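Local coordinates for effector protein hopAB3 (Pseudomonas syringae pv. maculicola, PDB 3TJY) that is recognised by the host Pto resistance protein, which triggers immunity in tomato, and promotes virulence in susceptible plants, at residues Gln12-Ala17 against Gln44-Gln49. Residues are numbered along the deposited sequence; the frame is centred on the assembly and turned at random.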
ATOM      1  N   GLN A  12      -2.531   4.981   7.795  1.00 11.29           N
ATOM      2  CA  GLN A  12      -3.590   5.263   8.763  1.00 10.68           C
ATOM      3  C   GLN A  12      -4.847   4.452   8.486  1.00 10.56           C
ATOM      4  O   GLN A  12      -5.452   3.889   9.399  1.00 14.74           O
ATOM      5  CB  GLN A  12      -3.969   6.754   8.693  1.00  9.00           C
ATOM      6  CG  GLN A  12      -5.212   7.131   9.489  1.00 13.19           C
ATOM      7  CD  GLN A  12      -5.588   8.604   9.298  1.00 15.03           C
ATOM      8  OE1 GLN A  12      -5.453   9.153   8.199  1.00 15.90           O
ATOM      9  NE2 GLN A  12      -6.056   9.244  10.368  1.00 13.47           N
ATOM     10  N   GLN A  13      -5.279   4.471   7.227  1.00 10.26           N
ATOM     11  CA  GLN A  13      -6.486   3.753   6.847  1.00 10.36           C
ATOM     12  C   GLN A  13      -6.320   2.237   6.977  1.00 11.22           C
ATOM     13  O   GLN A  13      -7.279   1.534   7.329  1.00 16.03           O
ATOM     14  CB  GLN A  13      -6.885   4.122   5.432  1.00 10.51           C
ATOM     15  CG  GLN A  13      -7.416   5.539   5.292  1.00 13.88           C
ATOM     16  CD  GLN A  13      -7.794   5.828   3.859  1.00 17.30           C
ATOM     17  OE1 GLN A  13      -6.997   5.642   2.962  1.00 17.94           O
ATOM     18  NE2 GLN A  13      -9.036   6.241   3.640  1.00 31.23           N
ATOM     19  N   LEU A  14      -5.130   1.726   6.663  1.00 10.83           N
ATOM     20  CA  LEU A  14      -4.860   0.290   6.861  1.00  9.75           C
ATOM     21  C   LEU A  14      -4.975  -0.101   8.335  1.00 11.71           C
ATOM     22  O   LEU A  14      -5.608  -1.104   8.673  1.00 15.40           O
ATOM     23  CB  LEU A  14      -3.469  -0.081   6.328  1.00 13.99           C
ATOM     24  CG  LEU A  14      -3.369  -0.116   4.802  1.00 11.56           C
ATOM     25  CD1 LEU A  14      -1.915  -0.209   4.343  1.00 12.21           C
ATOM     26  CD2 LEU A  14      -4.206  -1.252   4.223  1.00 13.76           C
ATOM     27  N   VAL A  15      -4.375   0.698   9.209  0.53 10.91           N
ATOM     28  CA  VAL A  15      -4.493   0.433  10.644  0.53 11.45           C
ATOM     29  C   VAL A  15      -5.963   0.459  11.078  0.53 13.12           C
ATOM     30  O   VAL A  15      -6.426  -0.431  11.803  0.53 16.34           O
ATOM     31  CB  VAL A  15      -3.666   1.424  11.485  0.53 12.73           C
ATOM     32  CG1 VAL A  15      -3.848   1.114  12.954  0.53 12.55           C
ATOM     33  CG2 VAL A  15      -2.187   1.348  11.118  0.53 10.56           C
ATOM     34  N   GLU A  16      -6.698   1.470  10.620  1.00 14.57           N
ATOM     35  CA  GLU A  16      -8.131   1.594  10.928  1.00 16.08           C
ATOM     36  C   GLU A  16      -8.855   0.317  10.509  1.00 24.12           C
ATOM     37  O   GLU A  16      -9.802  -0.119  11.160  1.00 24.97           O
ATOM     38  CB  GLU A  16      -8.795   2.723  10.134  1.00 22.67           C
ATOM     39  CG  GLU A  16      -8.341   4.159  10.370  1.00 37.72           C
ATOM     40  CD  GLU A  16      -8.985   5.123   9.354  1.00 40.27           C
ATOM     41  OE1 GLU A  16      -8.480   6.252   9.182  1.00 34.28           O
ATOM     42  OE2 GLU A  16      -9.996   4.744   8.712  1.00 44.07           O
ATOM     43  N   ALA A  17      -8.424  -0.246   9.384  1.00 17.45           N
ATOM     44  CA  ALA A  17      -9.055  -1.434   8.808  1.00 18.41           C
ATOM     45  C   ALA A  17      -8.586  -2.728   9.461  1.00 23.85           C
ATOM     46  O   ALA A  17      -9.046  -3.808   9.088  1.00 30.21           O
ATOM     47  CB  ALA A  17      -8.788  -1.488   7.311  1.00 18.58           C
ATOM     48  N   GLN A  44      -8.248  -4.309   0.693  1.00 16.61           N
ATOM     49  CA  GLN A  44      -8.375  -4.016  -0.744  1.00 15.25           C
ATOM     50  C   GLN A  44      -9.020  -2.649  -0.962  1.00 15.23           C
ATOM     51  O   GLN A  44      -8.565  -1.861  -1.795  1.00 17.54           O
ATOM     52  CB  GLN A  44      -9.233  -5.056  -1.453  1.00 20.57           C
ATOM     53  CG  GLN A  44      -9.659  -4.607  -2.871  1.00 18.75           C
ATOM     54  CD  GLN A  44     -10.620  -5.581  -3.534  1.00 22.80           C
ATOM     55  OE1 GLN A  44     -11.852  -5.436  -3.442  1.00 28.51           O
ATOM     56  NE2 GLN A  44     -10.069  -6.578  -4.221  1.00 20.77           N
ATOM     57  N   ASN A  45     -10.090  -2.366  -0.234  0.71 13.65           N
ATOM     58  CA  ASN A  45     -10.765  -1.084  -0.431  0.71 18.22           C
ATOM     59  C   ASN A  45      -9.864   0.118  -0.117  0.71 18.62           C
ATOM     60  O   ASN A  45      -9.943   1.150  -0.793  0.71 15.98           O
ATOM     61  CB  ASN A  45     -12.095  -1.032   0.328  0.71 16.06           C
ATOM     62  CG  ASN A  45     -13.172  -1.876  -0.336  0.71 25.26           C
ATOM     63  OD1 ASN A  45     -12.917  -2.559  -1.333  0.71 25.82           O
ATOM     64  ND2 ASN A  45     -14.380  -1.837   0.216  0.71 36.56           N
ATOM     65  N   VAL A  46      -8.988  -0.009   0.879  1.00 11.92           N
ATOM     66  CA  VAL A  46      -8.014   1.055   1.115  1.00 11.66           C
ATOM     67  C   VAL A  46      -7.102   1.244  -0.082  1.00 12.12           C
ATOM     68  O   VAL A  46      -6.896   2.363  -0.543  1.00 12.32           O
ATOM     69  CB  VAL A  46      -7.133   0.781   2.351  1.00 14.34           C
ATOM     70  CG1 VAL A  46      -6.019   1.840   2.456  1.00  9.71           C
ATOM     71  CG2 VAL A  46      -7.991   0.769   3.609  1.00 16.39           C
ATOM     72  N   PHE A  47      -6.547   0.150  -0.586  1.00 12.84           N
ATOM     73  CA  PHE A  47      -5.656   0.231  -1.730  1.00 11.62           C
ATOM     74  C   PHE A  47      -6.352   0.826  -2.956  1.00 12.86           C
ATOM     75  O   PHE A  47      -5.761   1.642  -3.670  1.00 13.09           O
ATOM     76  CB  PHE A  47      -5.020  -1.137  -2.028  1.00 11.57           C
ATOM     77  CG  PHE A  47      -3.758  -1.367  -1.260  1.00 12.19           C
ATOM     78  CD1 PHE A  47      -2.549  -0.905  -1.755  1.00 12.38           C
ATOM     79  CD2 PHE A  47      -3.780  -1.989  -0.027  1.00 14.67           C
ATOM     80  CE1 PHE A  47      -1.379  -1.063  -1.043  1.00 12.99           C
ATOM     81  CE2 PHE A  47      -2.598  -2.170   0.701  1.00 12.86           C
ATOM     82  CZ  PHE A  47      -1.402  -1.692   0.187  1.00 13.46           C
ATOM     83  N   LEU A  48      -7.610   0.441  -3.180  1.00 10.22           N
ATOM     84  CA  LEU A  48      -8.346   0.946  -4.343  1.00 11.97           C
ATOM     85  C   LEU A  48      -8.598   2.446  -4.264  1.00 14.74           C
ATOM     86  O   LEU A  48      -8.809   3.095  -5.290  1.00 15.62           O
ATOM     87  CB  LEU A  48      -9.677   0.208  -4.536  1.00 12.12           C
ATOM     88  CG  LEU A  48      -9.608  -1.252  -4.994  1.00 16.08           C
ATOM     89  CD1 LEU A  48     -10.995  -1.892  -5.043  1.00 13.43           C
ATOM     90  CD2 LEU A  48      -8.901  -1.371  -6.368  1.00 14.67           C
ATOM     91  N   GLN A  49      -8.616   2.997  -3.056  1.00 11.42           N
ATOM     92  CA  GLN A  49      -8.832   4.440  -2.915  1.00 13.40           C
ATOM     93  C   GLN A  49      -7.620   5.214  -3.405  1.00 15.04           C
ATOM     94  O   GLN A  49      -7.730   6.408  -3.706  1.00 14.54           O
ATOM     95  CB  GLN A  49      -9.088   4.834  -1.457  1.00 14.98           C
ATOM     96  CG  GLN A  49     -10.359   4.308  -0.859  1.00 20.67           C
ATOM     97  CD  GLN A  49     -10.549   4.738   0.585  1.00 24.30           C
ATOM     98  OE1 GLN A  49     -10.464   5.921   0.904  1.00 20.93           O
ATOM     99  NE2 GLN A  49     -10.807   3.770   1.470  1.00 26.31           N
TER
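Val46 points from helix 41-50 at the neighbouring helix 3-16 and sets its two methyls against Gln13, Leu14 and Ala17. Its CG1 lies 3.8 Å from Gln13 CB and also meets Leu14 CD2, whereas CG2 turns to the backbone side, 3.9 Å from Gln13 O and, more loosely, beside Ala17 CB. This division follows from the first torsion of the valine, which places CG1 anti to the backbone N and CG2 beside it. The CA atoms of Gln13 and Val46 come within 6.5 Å of each other.

CB of Gln13 packs on Val46, and the chain, extended beyond CG, carries the amide on to Gln49. Gln13 NE2 donates to Gln49 OE1 at 3.1 Å, with an N-H...O angle of 153°. The two amide planes are 78° apart, and the donor stands above the Gln49 carbonyl plane. The other end of the Gln13 amide, OE1, is hydrogen-bonded to His50, so both polar atoms of this buried side chain are engaged and its rotation is probably fixed.

Leu14 brings CD2 to 4.0 Å from Phe47 CE2, meeting the ring obliquely. Both residues also touch Ile24 of helix 21-32, which joins this apolar side to the rest of the core. With local axes 9.6 Å apart and running 162° to one another, the end of helix 3-16 and helix 41-50 form a near-antiparallel pair within the small helical bundle of the Pto-binding domain.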